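Local structure of (R)-specific secondary-alkylsulfatase (Pseudomonas sp., 2YHE) at residues A[217-222]-A[553-558]; A[570-575]-A[603-608]. The protein hydrolyses (R)-secondary-alkyl sulfates with strict inversion of configuration, using two zinc ions, to release (S)-alcohols and inorganic sulfate. One frame throughout, in Å; residues are numbered along the deposited sequence.

Contact 1: residues A[217-222]-A[553-558]; sequences ENILAG and FDLLAI
L220 and I558 meet where the metallo-beta-lactamase domain touches the C-terminal domain of the SCP2 clan, an apolar helix-to-helix interface that carries no hydrogen bond between the two segments. I558 CD1 sits against the stem of the leucine, 3.7 Å from L220 CB, and also against one branch, 3.8 Å from L220 CD2; the two side chains cross at about a right angle. That same methyl, L220 CD2, then reaches over the turn of helix 549-559, lying 3.9 Å from L555 N and 4.3 Å from D554 CB. L220 CG lies anti to the carbonyl carbon (chi1 -55°), and from there CD2 reaches the 554-555 backbone. Next to it, I219 CG2 meets L555 CD1 at 3.7 Å, again with the chains crossing nearly perpendicularly, while L547, in a loop, also touches I219. L220 ends helix 210-220, and A221 leaves helical geometry to become the N-cap of helix 222-233, which puts the leucine at a break between two helices. The second subunit also borders this junction: N388 of that subunit donates to L220 O, its N385 to I558 O, and its K331 forms a salt bridge with D554 OD1. One turn back toward the active site, E217 OE2 is salt-bridged to NH1 of the sulfate-binding R323.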
loop_
_atom_site.group_PDB
_atom_site.type_symbol
_atom_site.label_atom_id
_atom_site.label_comp_id
_atom_site.label_asym_id
_atom_site.label_seq_id
_atom_site.Cartn_x
_atom_site.Cartn_y
_atom_site.Cartn_z
ATOM N N GLU A 217 11.183 -7.571 -1.693
ATOM C CA GLU A 217 11.732 -6.310 -1.212
ATOM C C GLU A 217 13.175 -6.063 -1.606
ATOM O O GLU A 217 13.533 -4.943 -1.973
ATOM C CB GLU A 217 11.604 -6.246 0.321
ATOM C CG GLU A 217 11.737 -4.845 0.877
ATOM C CD GLU A 217 11.665 -4.776 2.379
ATOM O OE1 GLU A 217 10.602 -5.127 2.940
ATOM O OE2 GLU A 217 12.661 -4.337 2.999
ATOM N N ASN A 218 14.002 -7.099 -1.470
ATOM C CA ASN A 218 15.427 -6.999 -1.688
ATOM C C ASN A 218 15.910 -7.416 -3.064
ATOM O O ASN A 218 17.005 -7.008 -3.440
ATOM C CB ASN A 218 16.165 -7.750 -0.570
ATOM C CG ASN A 218 15.744 -7.313 0.812
ATOM O OD1 ASN A 218 16.136 -6.257 1.320
ATOM N ND2 ASN A 218 14.887 -8.088 1.428
ATOM N N ILE A 219 15.121 -8.227 -3.807
ATOM C CA ILE A 219 15.531 -8.730 -5.119
ATOM C C ILE A 219 14.686 -8.223 -6.265
ATOM O O ILE A 219 15.240 -7.623 -7.196
ATOM C CB ILE A 219 15.814 -10.276 -5.113
ATOM C CG1 ILE A 219 17.106 -10.590 -4.292
ATOM C CG2 ILE A 219 15.926 -10.881 -6.521
ATOM C CD1 ILE A 219 17.012 -11.758 -3.432
ATOM N N LEU A 220 13.369 -8.463 -6.214
ATOM C CA LEU A 220 12.421 -8.072 -7.277
ATOM C C LEU A 220 12.368 -6.575 -7.509
ATOM O O LEU A 220 12.465 -6.138 -8.658
ATOM C CB LEU A 220 11.031 -8.678 -7.065
ATOM C CG LEU A 220 10.927 -10.218 -6.911
ATOM C CD1 LEU A 220 9.475 -10.665 -6.880
ATOM C CD2 LEU A 220 11.656 -10.949 -8.016
ATOM N N ALA A 221 12.285 -5.782 -6.420
ATOM C CA ALA A 221 12.335 -4.310 -6.470
ATOM C C ALA A 221 13.749 -3.870 -6.005
ATOM O O ALA A 221 13.959 -2.730 -5.582
ATOM C CB ALA A 221 11.255 -3.730 -5.565
ATOM N N GLY A 222 14.702 -4.808 -6.118
ATOM C CA GLY A 222 16.088 -4.736 -5.661
ATOM C C GLY A 222 16.916 -3.536 -6.028
ATOM O O GLY A 222 17.507 -2.891 -5.146
ATOM N N PHE A 553 12.583 -17.114 -12.054
ATOM C CA PHE A 553 11.780 -16.766 -13.228
ATOM C C PHE A 553 10.919 -15.516 -12.998
ATOM O O PHE A 553 10.619 -14.784 -13.963
ATOM C CB PHE A 553 10.982 -17.972 -13.767
ATOM C CG PHE A 553 11.851 -19.039 -14.400
ATOM C CD1 PHE A 553 12.603 -18.764 -15.544
ATOM C CD2 PHE A 553 11.917 -20.322 -13.858
ATOM C CE1 PHE A 553 13.435 -19.736 -16.103
ATOM C CE2 PHE A 553 12.739 -21.302 -14.430
ATOM C CZ PHE A 553 13.491 -20.999 -15.549
ATOM N N ASP A 554 10.589 -15.225 -11.713
ATOM C CA ASP A 554 9.868 -13.996 -11.342
ATOM C C ASP A 554 10.749 -12.772 -11.623
ATOM O O ASP A 554 10.267 -11.768 -12.137
ATOM C CB ASP A 554 9.400 -14.033 -9.881
ATOM C CG ASP A 554 8.162 -14.867 -9.628
ATOM O OD1 ASP A 554 7.496 -15.271 -10.616
ATOM O OD2 ASP A 554 7.818 -15.063 -8.441
ATOM N N LEU A 555 12.050 -12.899 -11.355
ATOM C CA LEU A 555 13.046 -11.881 -11.647
ATOM C C LEU A 555 13.213 -11.743 -13.168
ATOM O O LEU A 555 13.285 -10.625 -13.671
ATOM C CB LEU A 555 14.378 -12.276 -11.020
ATOM C CG LEU A 555 15.198 -11.208 -10.303
ATOM C CD1 LEU A 555 16.574 -11.745 -10.046
ATOM C CD2 LEU A 555 15.367 -9.913 -11.138
ATOM N N LEU A 556 13.271 -12.865 -13.902
ATOM C CA LEU A 556 13.389 -12.787 -15.360
ATOM C C LEU A 556 12.175 -12.084 -15.991
ATOM O O LEU A 556 12.341 -11.290 -16.916
ATOM C CB LEU A 556 13.642 -14.153 -15.999
ATOM C CG LEU A 556 14.960 -14.892 -15.691
ATOM C CD1 LEU A 556 15.216 -15.934 -16.735
ATOM C CD2 LEU A 556 16.181 -13.958 -15.646
ATOM N N ALA A 557 10.974 -12.320 -15.435
ATOM C CA ALA A 557 9.729 -11.658 -15.862
ATOM C C ALA A 557 9.855 -10.128 -15.727
ATOM O O ALA A 557 9.309 -9.401 -16.552
ATOM C CB ALA A 557 8.570 -12.149 -15.020
ATOM N N ILE A 558 10.601 -9.649 -14.696
ATOM C CA ILE A 558 10.843 -8.236 -14.459
ATOM C C ILE A 558 11.872 -7.740 -15.455
ATOM O O ILE A 558 11.670 -6.703 -16.071
ATOM C CB ILE A 558 11.212 -7.973 -12.958
ATOM C CG1 ILE A 558 9.976 -8.235 -12.063
ATOM C CG2 ILE A 558 11.753 -6.528 -12.726
ATOM C CD1 ILE A 558 10.256 -8.610 -10.669
#

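Contact 2: residues A[570-575]-A[603-608]; sequences MTLNWV and ADVTVK
N573 and T606 are paired in the parallel sheet, their side chains crossing at a slant, and the asparagine side chain can be followed outward from there. Its CB rests 3.6 Å from T606 OG1 and also near T606 CG2. With chi1 at -83°, CG stands beside the backbone N and is carried toward A603, whose CB is 3.6 Å from N573 CG. At the tip, N573 ND2 passes 3.4 Å from A603 CB and gives its hydrogen bond to N600 O, in the loop leading into the partner strand. The two strands are the parallel pair of the mixed sheet in the C-terminal domain. Their backbone bonds are nearly straight: N573 N donates to V605 O at 2.8 Å (175°), V607 N to N573 O, and V575 N to V607 O. Where the pairing begins, backbone geometry is looser, with weak bonds from D604 N and V605 N to T571 O; there the carboxylate of D604 turns back, and D604 OD2 accepts the N-H of T571 through its anti lone pair (N to OD2 2.9 Å). On the other face of the sheet, V607 CG2 stands over the six-membered ring of W574, 4.1 Å from its centroid, in a CH-pi contact, and V607 CB approaches W574 CE3 to 3.7 Å.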
loop_
_atom_site.group_PDB
_atom_site.type_symbol
_atom_site.label_atom_id
_atom_site.label_comp_id
_atom_site.label_asym_id
_atom_site.label_seq_id
_atom_site.Cartn_x
_atom_site.Cartn_y
_atom_site.Cartn_z
ATOM N N MET A 570 6.723 -17.581 -27.354
ATOM C CA MET A 570 7.356 -18.883 -27.232
ATOM C C MET A 570 7.004 -19.531 -25.898
ATOM O O MET A 570 6.549 -18.854 -24.970
ATOM C CB MET A 570 8.884 -18.787 -27.409
ATOM C CG MET A 570 9.562 -17.967 -26.319
ATOM S SD MET A 570 11.340 -17.932 -26.462
ATOM C CE MET A 570 11.524 -16.613 -27.592
ATOM N N THR A 571 7.221 -20.840 -25.815
ATOM C CA THR A 571 6.999 -21.650 -24.638
ATOM C C THR A 571 8.284 -22.417 -24.373
ATOM O O THR A 571 8.861 -22.997 -25.290
ATOM C CB THR A 571 5.738 -22.482 -24.854
ATOM O OG1 THR A 571 4.658 -21.653 -24.479
ATOM C CG2 THR A 571 5.700 -23.692 -24.063
ATOM N N LEU A 572 8.761 -22.362 -23.142
ATOM C CA LEU A 572 9.977 -23.040 -22.745
ATOM C C LEU A 572 9.673 -23.888 -21.518
ATOM O O LEU A 572 9.158 -23.376 -20.528
ATOM C CB LEU A 572 11.098 -22.031 -22.392
ATOM C CG LEU A 572 11.487 -20.981 -23.428
ATOM C CD1 LEU A 572 10.745 -19.674 -23.171
ATOM C CD2 LEU A 572 12.952 -20.686 -23.355
ATOM N N ASN A 573 9.975 -25.189 -21.587
ATOM C CA ASN A 573 9.795 -26.093 -20.451
ATOM C C ASN A 573 11.121 -26.233 -19.760
ATOM O O ASN A 573 12.162 -26.203 -20.420
ATOM C CB ASN A 573 9.284 -27.455 -20.883
ATOM C CG ASN A 573 7.800 -27.535 -21.084
ATOM O OD1 ASN A 573 7.029 -26.628 -20.737
ATOM N ND2 ASN A 573 7.376 -28.637 -21.671
ATOM N N TRP A 574 11.097 -26.316 -18.432
ATOM C CA TRP A 574 12.306 -26.414 -17.641
ATOM C C TRP A 574 12.143 -27.550 -16.680
ATOM O O TRP A 574 11.156 -27.612 -15.933
ATOM C CB TRP A 574 12.591 -25.116 -16.870
ATOM C CG TRP A 574 12.718 -23.902 -17.725
ATOM C CD1 TRP A 574 11.704 -23.166 -18.264
ATOM C CD2 TRP A 574 13.928 -23.276 -18.120
ATOM N NE1 TRP A 574 12.214 -22.139 -19.017
ATOM C CE2 TRP A 574 13.581 -22.160 -18.920
ATOM C CE3 TRP A 574 15.288 -23.521 -17.840
ATOM C CZ2 TRP A 574 14.549 -21.284 -19.454
ATOM C CZ3 TRP A 574 16.243 -22.663 -18.372
ATOM C CH2 TRP A 574 15.871 -21.548 -19.156
ATOM N N VAL A 575 13.109 -28.470 -16.710
ATOM C CA VAL A 575 13.121 -29.631 -15.819
ATOM C C VAL A 575 14.397 -29.644 -15.009
ATOM O O VAL A 575 15.487 -29.708 -15.578
ATOM C CB VAL A 575 12.706 -30.983 -16.484
ATOM C CG1 VAL A 575 13.159 -31.081 -17.935
ATOM C CG2 VAL A 575 13.110 -32.189 -15.657
ATOM N N ALA A 603 5.485 -27.252 -26.031
ATOM C CA ALA A 603 6.615 -26.352 -25.768
ATOM C C ALA A 603 7.579 -26.272 -26.934
ATOM O O ALA A 603 7.938 -27.301 -27.521
ATOM C CB ALA A 603 7.360 -26.792 -24.529
ATOM N N ASP A 604 7.987 -25.054 -27.280
ATOM C CA ASP A 604 8.939 -24.808 -28.358
ATOM C C ASP A 604 10.321 -25.442 -28.043
ATOM O O ASP A 604 11.033 -25.856 -28.961
ATOM C CB ASP A 604 9.074 -23.298 -28.618
ATOM C CG ASP A 604 7.852 -22.670 -29.253
ATOM O OD1 ASP A 604 7.594 -22.945 -30.445
ATOM O OD2 ASP A 604 7.153 -21.898 -28.561
ATOM N N VAL A 605 10.673 -25.519 -26.746
ATOM C CA VAL A 605 11.920 -26.100 -26.238
ATOM C C VAL A 605 11.735 -26.624 -24.798
ATOM O O VAL A 605 10.926 -26.069 -24.047
ATOM C CB VAL A 605 13.140 -25.122 -26.381
ATOM C CG1 VAL A 605 12.961 -23.843 -25.570
ATOM C CG2 VAL A 605 14.471 -25.792 -26.051
ATOM N N THR A 606 12.475 -27.696 -24.438
ATOM C CA THR A 606 12.518 -28.264 -23.096
ATOM C C THR A 606 13.976 -28.249 -22.621
ATOM O O THR A 606 14.839 -28.807 -23.295
ATOM C CB THR A 606 11.829 -29.629 -23.032
ATOM O OG1 THR A 606 10.490 -29.490 -23.534
ATOM C CG2 THR A 606 11.794 -30.197 -21.609
ATOM N N VAL A 607 14.250 -27.563 -21.494
ATOM C CA VAL A 607 15.592 -27.396 -20.921
ATOM C C VAL A 607 15.770 -28.264 -19.675
ATOM O O VAL A 607 15.037 -28.112 -18.696
ATOM C CB VAL A 607 15.938 -25.910 -20.633
ATOM C CG1 VAL A 607 17.432 -25.732 -20.416
ATOM C CG2 VAL A 607 15.434 -24.981 -21.744
ATOM N N LYS A 608 16.754 -29.171 -19.721
ATOM C CA LYS A 608 17.092 -30.074 -18.617
ATOM C C LYS A 608 18.437 -29.635 -18.033
ATOM O O LYS A 608 19.448 -29.635 -18.737
ATOM C CB LYS A 608 17.133 -31.546 -19.076
ATOM C CG LYS A 608 15.946 -32.012 -19.913
ATOM C CD LYS A 608 15.792 -33.524 -19.847
ATOM C CE LYS A 608 14.413 -33.990 -20.244
ATOM N NZ LYS A 608 14.006 -35.201 -19.479
#

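Both segments of contact 1 precede contact 2 in the sequence, and the centres of the two contacts are about 21 Å apart. Helix 549-559 and the sheet containing strands 570-576 and 605-609 belong to the same C-terminal domain: one side of the helix faces the catalytic domain, while F553 looks back into the sheet. There the two contacts touch, F553 CZ packing 3.5 Å from W574 CD2, with I583 and L585 of strand 581-588 also against F553. Helix 549-559 thus touches the metallo-beta-lactamase domain and the second subunit, and packs on the sheet through F553, so that a long-range interface between domains rests on a helix seated on its own domain's sheet.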